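Local coordinates for haloacid dehalogenase domain protein hydrolase (Planctomyces limnophilus, PDB 4OVY) that binds a calcium ion and is probably a hydrolase, perhaps a phosphatase, of the haloacid dehalogenase superfamily, at residues 41-44 and 45-49; 48-51 and 52-56; 210-213 and 214-218; 241-244 and 245-249. All coordinates share one frame; numbering follows the deposited sequence. Where two conformers were deposited one is given.

Interaction 1: 41-44 and 45-49. With CA (calcium ion), chain J; EDO (1,2-ethanediol), chain H.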
loop_
_atom_site.group_PDB
_atom_site.type_symbol
_atom_site.label_atom_id
_atom_site.label_comp_id
_atom_site.label_asym_id
_atom_site.label_seq_id
_atom_site.Cartn_x
_atom_site.Cartn_y
_atom_site.Cartn_z
ATOM N N PHE A 41 -1.619 -10.377 9.312
ATOM C CA PHE A 41 -1.921 -11.801 9.258
ATOM C C PHE A 41 -1.432 -12.384 7.941
ATOM O O PHE A 41 -1.681 -11.820 6.878
ATOM C CB PHE A 41 -3.437 -12.029 9.299
ATOM C CG PHE A 41 -4.087 -11.621 10.590
ATOM C CD1 PHE A 41 -4.460 -10.304 10.813
ATOM C CD2 PHE A 41 -4.350 -12.562 11.573
ATOM C CE1 PHE A 41 -5.061 -9.930 12.004
ATOM C CE2 PHE A 41 -4.950 -12.191 12.769
ATOM C CZ PHE A 41 -5.309 -10.876 12.978
ATOM N N ASP A 42 -0.783 -13.539 7.998
ATOM C CA ASP A 42 -0.696 -14.379 6.811
ATOM C C ASP A 42 -2.113 -14.869 6.477
ATOM O O ASP A 42 -3.012 -14.821 7.333
ATOM C CB ASP A 42 0.239 -15.558 7.061
ATOM C CG ASP A 42 0.700 -16.234 5.782
ATOM O OD1 ASP A 42 0.425 -15.760 4.663
ATOM O OD2 ASP A 42 1.365 -17.266 5.905
ATOM N N ASN A 43 -2.314 -15.332 5.246
ATOM C CA ASN A 43 -3.603 -15.889 4.832
ATOM C C ASN A 43 -3.594 -17.423 4.846
ATOM O O ASN A 43 -4.177 -18.043 5.735
ATOM C CB ASN A 43 -3.998 -15.357 3.444
ATOM C CG ASN A 43 -5.407 -15.775 3.034
ATOM O OD1 ASN A 43 -6.308 -15.888 3.870
ATOM N ND2 ASN A 43 -5.600 -16.005 1.742
ATOM N N ASP A 44 -2.912 -18.027 3.875
ATOM C CA ASP A 44 -2.845 -19.493 3.765
ATOM C C ASP A 44 -2.355 -20.104 5.080
ATOM O O ASP A 44 -1.279 -19.773 5.539
ATOM C CB ASP A 44 -1.881 -19.910 2.650
ATOM C CG ASP A 44 -2.321 -19.449 1.269
ATOM O OD1 ASP A 44 -3.535 -19.296 1.011
ATOM O OD2 ASP A 44 -1.428 -19.255 0.423
ATOM N N GLY A 45 -3.154 -20.980 5.683
ATOM C CA GLY A 45 -2.758 -21.690 6.895
ATOM C C GLY A 45 -2.907 -20.894 8.180
ATOM O O GLY A 45 -2.688 -21.429 9.267
ATOM N N THR A 46 -3.263 -19.615 8.056
ATOM C CA THR A 46 -3.416 -18.727 9.199
ATOM C C THR A 46 -4.884 -18.298 9.336
ATOM O O THR A 46 -5.449 -18.385 10.426
ATOM C CB THR A 46 -2.484 -17.512 9.060
ATOM O OG1 THR A 46 -1.122 -17.949 9.174
ATOM C CG2 THR A 46 -2.760 -16.469 10.136
ATOM N N LEU A 47 -5.481 -17.835 8.238
ATOM C CA LEU A 47 -6.895 -17.446 8.193
ATOM C C LEU A 47 -7.788 -18.506 7.542
ATOM O O LEU A 47 -8.996 -18.537 7.787
ATOM C CB LEU A 47 -7.056 -16.128 7.432
ATOM C CG LEU A 47 -6.408 -14.885 8.047
ATOM C CD1 LEU A 47 -6.647 -13.652 7.192
ATOM C CD2 LEU A 47 -6.932 -14.645 9.460
ATOM N N TRP A 48 -7.209 -19.343 6.684
ATOM C CA TRP A 48 -7.965 -20.388 6.007
ATOM C C TRP A 48 -7.087 -21.580 5.640
ATOM O O TRP A 48 -5.868 -21.536 5.784
ATOM C CB TRP A 48 -8.692 -19.823 4.780
ATOM C CG TRP A 48 -7.853 -19.536 3.566
ATOM C CD1 TRP A 48 -6.494 -19.389 3.503
ATOM C CD2 TRP A 48 -8.337 -19.321 2.233
ATOM N NE1 TRP A 48 -6.109 -19.114 2.216
ATOM C CE2 TRP A 48 -7.219 -19.061 1.419
ATOM C CE3 TRP A 48 -9.609 -19.317 1.652
ATOM C CZ2 TRP A 48 -7.334 -18.810 0.059
ATOM C CZ3 TRP A 48 -9.717 -19.069 0.294
ATOM C CH2 TRP A 48 -8.589 -18.824 -0.486
ATOM N N CYS A 49 -7.724 -22.629 5.146
ATOM C CA CYS A 49 -7.069 -23.904 4.907
ATOM C C CYS A 49 -6.116 -23.875 3.702
ATOM O O CYS A 49 -6.435 -23.284 2.676
ATOM C CB CYS A 49 -8.154 -24.951 4.697
ATOM S SG CYS A 49 -7.544 -26.628 4.591
HETATM CA CA CA J . 1.169 -19.558 5.690
HETATM C C1 EDO H . 1.486 -19.049 -0.586
HETATM O O1 EDO H . 1.075 -18.809 0.769
HETATM C C2 EDO H . 2.987 -19.307 -0.644
HETATM O O2 EDO H . 3.675 -18.395 0.222
HETATM O O HOH W 1 -4.520 -21.889 0.866
HETATM O O HOH W 2 3.684 -18.301 5.514
HETATM O O HOH W 3 1.740 -21.113 4.418
#
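Asp-42 and Thr-46 meet beside the calcium ion, in the loop that leaves strand 38-41 and carries a DxDxT sequence, consistent with the first signature motif of the haloacid dehalogenase fold. The metal bonds define the first shell. Asp-42 OD2 lies 2.3 Å from the calcium ion and the backbone O of Asp-44 lies 2.5 Å from it; Asn-234 and two waters are further ligands. OD1 of Asp-42 makes a salt bridge with Lys-216, so the two oxygens of this carboxylate serve different partners. Thr-46 stands crosswise to Asp-42, its OG1 3.5 Å from Asp-42 CB, and that hydroxyl is hydrogen-bonded to Asn-234 OD1, which probably helps to hold that ligand in place.

The turn behind these groups is gathered on one carbonyl. Asn-43 O accepts from Thr-46 N at 2.9 Å, a donor raised above the carbonyl plane, and from Leu-47 N at 2.8 Å, a donor within it.

Trp-48 probably helps to fix the Asp-44 carboxylate. With CG between the backbone N and the carbonyl carbon (chi1 75°), its indole runs alongside the carboxylate, the two planes 11° apart. NE1 donates to the anti lone pair of Asp-44 OD1 at 2.8 Å and 159°, while OD2 takes a bond from the ethanediol O1 at 2.6 Å. The Asn-43 amide lies over one indole face, with OD1 toward the rim. On the strand side Phe-41 and Leu-47 cross at about a right angle, Phe-41 CD2 lying 3.9 Å from Leu-47 CD2.

Interaction 2: 48-51 and 52-56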
loop_
_atom_site.group_PDB
_atom_site.type_symbol
_atom_site.label_atom_id
_atom_site.label_comp_id
_atom_site.label_asym_id
_atom_site.label_seq_id
_atom_site.Cartn_x
_atom_site.Cartn_y
_atom_site.Cartn_z
ATOM N N TRP A 48 -7.209 -19.343 6.684
ATOM C CA TRP A 48 -7.965 -20.388 6.007
ATOM C C TRP A 48 -7.087 -21.580 5.640
ATOM O O TRP A 48 -5.868 -21.536 5.784
ATOM C CB TRP A 48 -8.692 -19.823 4.780
ATOM C CG TRP A 48 -7.853 -19.536 3.566
ATOM C CD1 TRP A 48 -6.494 -19.389 3.503
ATOM C CD2 TRP A 48 -8.337 -19.321 2.233
ATOM N NE1 TRP A 48 -6.109 -19.114 2.216
ATOM C CE2 TRP A 48 -7.219 -19.061 1.419
ATOM C CE3 TRP A 48 -9.609 -19.317 1.652
ATOM C CZ2 TRP A 48 -7.334 -18.810 0.059
ATOM C CZ3 TRP A 48 -9.717 -19.069 0.294
ATOM C CH2 TRP A 48 -8.589 -18.824 -0.486
ATOM N N CYS A 49 -7.724 -22.629 5.146
ATOM C CA CYS A 49 -7.069 -23.904 4.907
ATOM C C CYS A 49 -6.116 -23.875 3.702
ATOM O O CYS A 49 -6.435 -23.284 2.676
ATOM C CB CYS A 49 -8.154 -24.951 4.697
ATOM S SG CYS A 49 -7.544 -26.628 4.591
ATOM N N GLU A 50 -4.963 -24.539 3.836
ATOM C CA GLU A 50 -3.940 -24.609 2.772
ATOM C C GLU A 50 -3.552 -26.054 2.419
ATOM O O GLU A 50 -2.511 -26.286 1.807
ATOM C CB GLU A 50 -2.684 -23.829 3.180
ATOM C CG GLU A 50 -1.984 -24.419 4.390
ATOM C CD GLU A 50 -0.781 -23.634 4.853
ATOM O OE1 GLU A 50 -0.291 -22.755 4.110
ATOM O OE2 GLU A 50 -0.326 -23.910 5.983
ATOM N N GLN A 51 -4.376 -27.016 2.828
ATOM C CA GLN A 51 -4.210 -28.415 2.458
ATOM C C GLN A 51 -5.425 -28.819 1.625
ATOM O O GLN A 51 -6.528 -28.342 1.886
ATOM C CB GLN A 51 -4.109 -29.295 3.707
ATOM C CG GLN A 51 -2.926 -28.993 4.616
ATOM C CD GLN A 51 -1.571 -29.286 3.986
ATOM O OE1 GLN A 51 -1.464 -30.034 3.020
ATOM N NE2 GLN A 51 -0.520 -28.696 4.547
ATOM N N PRO A 52 -5.236 -29.695 0.616
ATOM C CA PRO A 52 -4.006 -30.395 0.219
ATOM C C PRO A 52 -2.993 -29.530 -0.520
ATOM O O PRO A 52 -1.887 -30.004 -0.806
ATOM C CB PRO A 52 -4.524 -31.504 -0.706
ATOM C CG PRO A 52 -5.760 -30.930 -1.304
ATOM C CD PRO A 52 -6.375 -30.066 -0.241
HETATM N N MSE A 53 -3.361 -28.290 -0.838
HETATM C CA MSE A 53 -2.422 -27.326 -1.438
HETATM C C MSE A 53 -2.911 -25.917 -1.239
HETATM O O MSE A 53 -4.079 -25.693 -0.905
HETATM C CB MSE A 53 -2.241 -27.583 -2.944
HETATM C CG MSE A 53 -3.537 -27.411 -3.725
HETATM SE SE MSE A 53 -3.298 -27.892 -5.617
HETATM C CE MSE A 53 -3.593 -29.821 -5.353
ATOM N N TYR A 54 -2.031 -24.946 -1.465
ATOM C CA TYR A 54 -2.430 -23.541 -1.431
ATOM C C TYR A 54 -3.601 -23.386 -2.386
ATOM O O TYR A 54 -3.586 -23.953 -3.490
ATOM C CB TYR A 54 -1.270 -22.619 -1.842
ATOM C CG TYR A 54 -0.002 -22.781 -1.015
ATOM C CD1 TYR A 54 -0.050 -22.788 0.378
ATOM C CD2 TYR A 54 1.249 -22.907 -1.626
ATOM C CE1 TYR A 54 1.100 -22.928 1.136
ATOM C CE2 TYR A 54 2.405 -23.041 -0.869
ATOM C CZ TYR A 54 2.325 -23.054 0.515
ATOM O OH TYR A 54 3.463 -23.197 1.289
ATOM N N VAL A 55 -4.626 -22.641 -1.975
ATOM C CA VAL A 55 -5.821 -22.510 -2.801
ATOM C C VAL A 55 -5.489 -21.892 -4.163
ATOM O O VAL A 55 -6.063 -22.288 -5.175
ATOM C CB VAL A 55 -6.930 -21.693 -2.099
ATOM C CG1 VAL A 55 -8.108 -21.465 -3.037
ATOM C CG2 VAL A 55 -7.401 -22.420 -0.841
ATOM N N GLN A 56 -4.568 -20.929 -4.195
ATOM C CA GLN A 56 -4.160 -20.346 -5.469
ATOM C C GLN A 56 -3.482 -21.373 -6.381
ATOM O O GLN A 56 -3.572 -21.252 -7.598
ATOM C CB GLN A 56 -3.273 -19.119 -5.289
ATOM C CG GLN A 56 -3.004 -18.383 -6.595
ATOM C CD GLN A 56 -2.159 -17.145 -6.416
ATOM O OE1 GLN A 56 -2.063 -16.600 -5.324
ATOM N NE2 GLN A 56 -1.552 -16.687 -7.498
HETATM O O HOH W 1 -4.520 -21.889 0.866
#
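Between Glu-50 and Tyr-54 the backbone doubles back, the two short segments running 136° apart, with a cis peptide bond before Pro-52 and Glu-50 CA and Tyr-54 CA 4.6 Å apart. Water 1 spans the bend, donating to Cys-49 O at 3.0 Å and accepting from Val-55 N at 2.9 Å. Val-55 rests on the Trp-48 indole, on the face opposite Asn-43. Its CG2 makes a CH-pi contact 3.9 Å from the centroid of the Trp-48 six-membered ring, 19° off the normal, and its CB is 3.6 Å from Trp-48 CZ2. Tyr-54 is the N-cap residue of helix 55-67 and Val-55 its first helical residue; their packing ties the start of that helix to the metal-binding loop that follows strand 38-41 in the haloacid dehalogenase fold. An alanine at Trp-48 would remove the indole and probably open a gap against Val-55 and leave Asp-44 OD1 without its NE1 donor. Glu-50, able to bind calcium but making no metal bond here, is laid alongside Tyr-54 by a chi1 of 64° and a chain extended beyond CG. Its OE1 reaches the ring edge in plane, 3.3 Å from Tyr-54 CE1; OE2 is hydrogen-bonded to Tyr-268, and Tyr-54 OH to Gly-275 N.

Interaction 3: 210-213 and 214-218. With EDO (1,2-ethanediol), chain H.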
loop_
_atom_site.group_PDB
_atom_site.type_symbol
_atom_site.label_atom_id
_atom_site.label_comp_id
_atom_site.label_asym_id
_atom_site.label_seq_id
_atom_site.Cartn_x
_atom_site.Cartn_y
_atom_site.Cartn_z
ATOM N N ILE A 210 7.648 -10.470 -4.617
ATOM C CA ILE A 210 7.355 -11.725 -3.949
ATOM C C ILE A 210 7.354 -11.467 -2.442
ATOM O O ILE A 210 8.391 -11.166 -1.843
ATOM C CB ILE A 210 8.397 -12.817 -4.298
ATOM C CG1 ILE A 210 8.448 -13.048 -5.813
ATOM C CG2 ILE A 210 8.094 -14.114 -3.561
ATOM C CD1 ILE A 210 7.114 -13.380 -6.460
ATOM N N ASP A 211 6.177 -11.602 -1.839
ATOM C CA ASP A 211 5.933 -11.203 -0.455
ATOM C C ASP A 211 6.008 -12.395 0.505
ATOM O O ASP A 211 5.016 -12.751 1.162
ATOM C CB ASP A 211 4.550 -10.548 -0.371
ATOM C CG ASP A 211 4.246 -9.983 1.005
ATOM O OD1 ASP A 211 5.104 -9.255 1.544
ATOM O OD2 ASP A 211 3.135 -10.254 1.530
ATOM N N ASP A 212 7.186 -13.006 0.592
ATOM C CA ASP A 212 7.386 -14.147 1.484
ATOM C C ASP A 212 8.756 -14.095 2.147
ATOM O O ASP A 212 9.677 -13.437 1.643
ATOM C CB ASP A 212 7.209 -15.457 0.714
ATOM C CG ASP A 212 6.870 -16.652 1.623
ATOM O OD1 ASP A 212 6.511 -16.464 2.807
ATOM O OD2 ASP A 212 6.965 -17.793 1.136
ATOM N N GLN A 213 8.870 -14.781 3.283
ATOM C CA GLN A 213 10.117 -14.855 4.052
ATOM C C GLN A 213 10.609 -13.438 4.376
ATOM O O GLN A 213 9.838 -12.634 4.896
ATOM C CB GLN A 213 11.163 -15.701 3.304
ATOM C CG GLN A 213 10.653 -17.060 2.864
ATOM C CD GLN A 213 11.633 -17.768 1.954
ATOM O OE1 GLN A 213 12.741 -18.117 2.364
ATOM N NE2 GLN A 213 11.231 -17.985 0.713
ATOM N N ALA A 214 11.859 -13.100 4.051
ATOM C CA ALA A 214 12.375 -11.766 4.357
ATOM C C ALA A 214 11.731 -10.672 3.502
ATOM O O ALA A 214 11.935 -9.487 3.765
ATOM C CB ALA A 214 13.898 -11.728 4.229
ATOM N N GLY A 215 10.967 -11.064 2.482
ATOM C CA GLY A 215 10.148 -10.130 1.742
ATOM C C GLY A 215 9.014 -9.529 2.561
ATOM O O GLY A 215 8.568 -8.429 2.255
ATOM N N LYS A 216 8.535 -10.229 3.591
ATOM C CA LYS A 216 7.351 -9.736 4.320
ATOM C C LYS A 216 7.603 -8.424 5.070
ATOM O O LYS A 216 6.805 -7.492 4.948
ATOM C CB LYS A 216 6.723 -10.822 5.210
ATOM C CG LYS A 216 6.070 -11.939 4.403
ATOM C CD LYS A 216 5.096 -12.795 5.206
ATOM C CE LYS A 216 4.444 -13.842 4.310
ATOM N NZ LYS A 216 3.275 -14.491 4.955
ATOM N N PRO A 217 8.719 -8.317 5.814
ATOM C CA PRO A 217 9.002 -7.015 6.431
ATOM C C PRO A 217 9.205 -5.898 5.405
ATOM O O PRO A 217 8.859 -4.749 5.664
ATOM C CB PRO A 217 10.271 -7.272 7.246
ATOM C CG PRO A 217 10.268 -8.736 7.506
ATOM C CD PRO A 217 9.620 -9.372 6.307
ATOM N N VAL A 218 9.744 -6.236 4.239
ATOM C CA VAL A 218 9.907 -5.257 3.171
ATOM C C VAL A 218 8.535 -4.809 2.639
ATOM O O VAL A 218 8.288 -3.615 2.467
ATOM C CB VAL A 218 10.776 -5.813 2.024
ATOM C CG1 VAL A 218 10.783 -4.867 0.839
ATOM C CG2 VAL A 218 12.201 -6.052 2.510
HETATM C C1 EDO H . 1.486 -19.049 -0.586
HETATM O O1 EDO H . 1.075 -18.809 0.769
HETATM C C2 EDO H . 2.987 -19.307 -0.644
HETATM O O2 EDO H . 3.675 -18.395 0.222
#
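Gln-213 and Lys-216 are joined through the backbone, Lys-216 N donating to Gln-213 O at 3.0 Å and 166°, where a type II' turn from Asp-212 to Gly-215 leads into helix 215-223. Gly-215 N closes the turn on Asp-212 O at 2.8 Å; a CB on this glycine would run into the carbonyl oxygens of Ile-210 and Asp-212. Lys-216 carries the side-chain contact. From CG set anti to its own carbonyl carbon (chi1 -69°), the chain extends across Asp-211 O, which lies 3.5 Å from Lys-216 CG and 3.4 Å from Lys-216 CE. This delivers NZ to salt bridges with Asp-238 and Asp-42 and to a hydrogen bond with Val-160 O, a placement consistent with the motif III lysine of haloacid dehalogenase enzymes. Asp-212 runs beside the same chain, but its OD1 stays 4.4 Å from Lys-216 NZ, too far for a salt bridge. A methionine in place of Lys-216 would take away the ammonium group, and would probably leave the carboxylates of Asp-42 and Asp-238 facing each other's charge without that mate. Asp-211 turns its carboxylate toward the start of the helix, and its buried OD1, with no polar partner in the model, lies 3.6 Å from Lys-216 CA.

Interaction 4: 241-244 and 245-249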
loop_
_atom_site.group_PDB
_atom_site.type_symbol
_atom_site.label_atom_id
_atom_site.label_comp_id
_atom_site.label_asym_id
_atom_site.label_seq_id
_atom_site.Cartn_x
_atom_site.Cartn_y
_atom_site.Cartn_z
HETATM N N MSE A 241 8.526 -11.797 9.419
HETATM C CA MSE A 241 7.410 -10.924 9.802
HETATM C C MSE A 241 7.242 -10.908 11.317
HETATM O O MSE A 241 7.136 -9.843 11.918
HETATM C CB MSE A 241 6.108 -11.329 9.109
HETATM C CG MSE A 241 4.938 -10.511 9.655
HETATM SE SE MSE A 241 3.246 -10.998 8.774
HETATM C CE MSE A 241 2.987 -12.799 9.542
ATOM N N LEU A 242 7.208 -12.077 11.947
ATOM C CA LEU A 242 7.033 -12.159 13.404
ATOM C C LEU A 242 8.213 -11.518 14.142
ATOM O O LEU A 242 8.028 -10.763 15.097
ATOM C CB LEU A 242 6.855 -13.611 13.840
ATOM C CG LEU A 242 5.596 -14.328 13.320
ATOM C CD1 LEU A 242 5.700 -15.836 13.508
ATOM C CD2 LEU A 242 4.351 -13.801 13.996
ATOM N N GLU A 243 9.428 -11.804 13.676
ATOM C CA GLU A 243 10.641 -11.249 14.281
ATOM C C GLU A 243 10.670 -9.718 14.216
ATOM O O GLU A 243 11.008 -9.040 15.195
ATOM C CB GLU A 243 11.866 -11.833 13.577
ATOM C CG GLU A 243 13.204 -11.448 14.161
ATOM C CD GLU A 243 14.332 -12.206 13.488
ATOM O OE1 GLU A 243 14.536 -12.011 12.271
ATOM O OE2 GLU A 243 14.996 -13.013 14.172
ATOM N N TYR A 244 10.288 -9.184 13.063
ATOM C CA TYR A 244 10.230 -7.748 12.834
ATOM C C TYR A 244 9.304 -7.078 13.846
ATOM O O TYR A 244 9.597 -5.993 14.349
ATOM C CB TYR A 244 9.761 -7.495 11.390
ATOM C CG TYR A 244 9.590 -6.047 10.989
ATOM C CD1 TYR A 244 10.613 -5.120 11.168
ATOM C CD2 TYR A 244 8.411 -5.611 10.393
ATOM C CE1 TYR A 244 10.453 -3.794 10.792
ATOM C CE2 TYR A 244 8.243 -4.291 10.011
ATOM C CZ TYR A 244 9.264 -3.386 10.204
ATOM O OH TYR A 244 9.093 -2.077 9.816
ATOM N N VAL A 245 8.202 -7.751 14.156
ATOM C CA VAL A 245 7.199 -7.243 15.097
ATOM C C VAL A 245 7.593 -7.416 16.573
ATOM O O VAL A 245 7.343 -6.519 17.390
ATOM C CB VAL A 245 5.832 -7.917 14.824
ATOM C CG1 VAL A 245 4.837 -7.651 15.948
ATOM C CG2 VAL A 245 5.281 -7.430 13.488
ATOM N N THR A 246 8.214 -8.543 16.918
ATOM C CA THR A 246 8.420 -8.898 18.330
ATOM C C THR A 246 9.820 -8.654 18.895
ATOM O O THR A 246 9.959 -8.498 20.102
ATOM C CB THR A 246 8.105 -10.384 18.593
ATOM O OG1 THR A 246 9.056 -11.207 17.907
ATOM C CG2 THR A 246 6.688 -10.741 18.149
ATOM N N SER A 247 10.844 -8.657 18.045
ATOM C CA SER A 247 12.240 -8.716 18.515
ATOM C C SER A 247 12.884 -7.348 18.687
ATOM O O SER A 247 12.287 -6.326 18.354
ATOM C CB SER A 247 13.085 -9.575 17.566
ATOM O OG SER A 247 12.642 -10.923 17.596
ATOM N N GLY A 248 14.099 -7.338 19.234
ATOM C CA GLY A 248 14.847 -6.095 19.457
ATOM C C GLY A 248 14.074 -5.171 20.381
ATOM O O GLY A 248 13.443 -5.640 21.332
ATOM N N PRO A 249 14.094 -3.856 20.101
ATOM C CA PRO A 249 13.393 -2.893 20.961
ATOM C C PRO A 249 11.866 -2.844 20.792
ATOM O O PRO A 249 11.179 -2.267 21.636
ATOM C CB PRO A 249 14.014 -1.550 20.557
ATOM C CG PRO A 249 14.426 -1.740 19.140
ATOM C CD PRO A 249 14.774 -3.194 18.970
HETATM O O HOH W 4 11.791 -5.411 15.968
#
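The ring of Tyr-244 meets Val-245 obliquely, the Val-245 N lying 3.9 Å from Tyr-244 CG. With that CG anti to the backbone N (chi1 178°), the ring leaves the helix to pack against Pro-217, Arg-221 and Pro-228, and against Leu-201 of the second subunit. The other flat group, the Glu-243 carboxylate, has its oxygens divided between Tyr-192 OH of the second subunit, bonded to OE1, and Lys-287, a salt bridge to OE2. Its aliphatic part stays with the contact, Glu-243 CG lying 3.5 Å from Ser-247 OG. Residues 241-246 form the last turns of helix 239-246, the helical arm of the beta-alpha-beta crossover between the parallel strands 230-233 and 253-260, and Ser-247 follows it. Three i to i+4 backbone bonds run through this end: Val-245 N to Met-241 O at 3.2 Å, Thr-246 N to Leu-242 O at 2.9 Å, and Ser-247 N to Glu-243 O at 2.9 Å. Thr-246 OG1, hydrogen-bonded to Trp-289 NE1, lies 3.0 Å from Leu-242 O. Ser-247 is the first residue to leave helical angles, and there water 4 donates both to Tyr-244 O at 2.8 Å and to Ser-247 O at 2.6 Å.

In the fold
Along the chain the contacts come in numerical order, and interactions 1 and 2 share Trp-48 and Cys-49, their centres about 9 Å apart. Interaction 1 follows strand 38-41, which pairs in parallel with strands 156-161 and 230-233 in the central sheet. Interaction 3, about 16 Å from it between centres, touches it through the salt bridge of Lys-216 with Asp-42. Interaction 4, on the crossover helix 239-246, packs Met-241 and Tyr-244 against Lys-216 and Pro-217 of interaction 3, and both reach the second subunit. Interactions 2 and 4 lie on opposite sides of the chain's centre, about 27 Å apart between centres. The metal loop is thus linked by contacts to the dimer side of the fold.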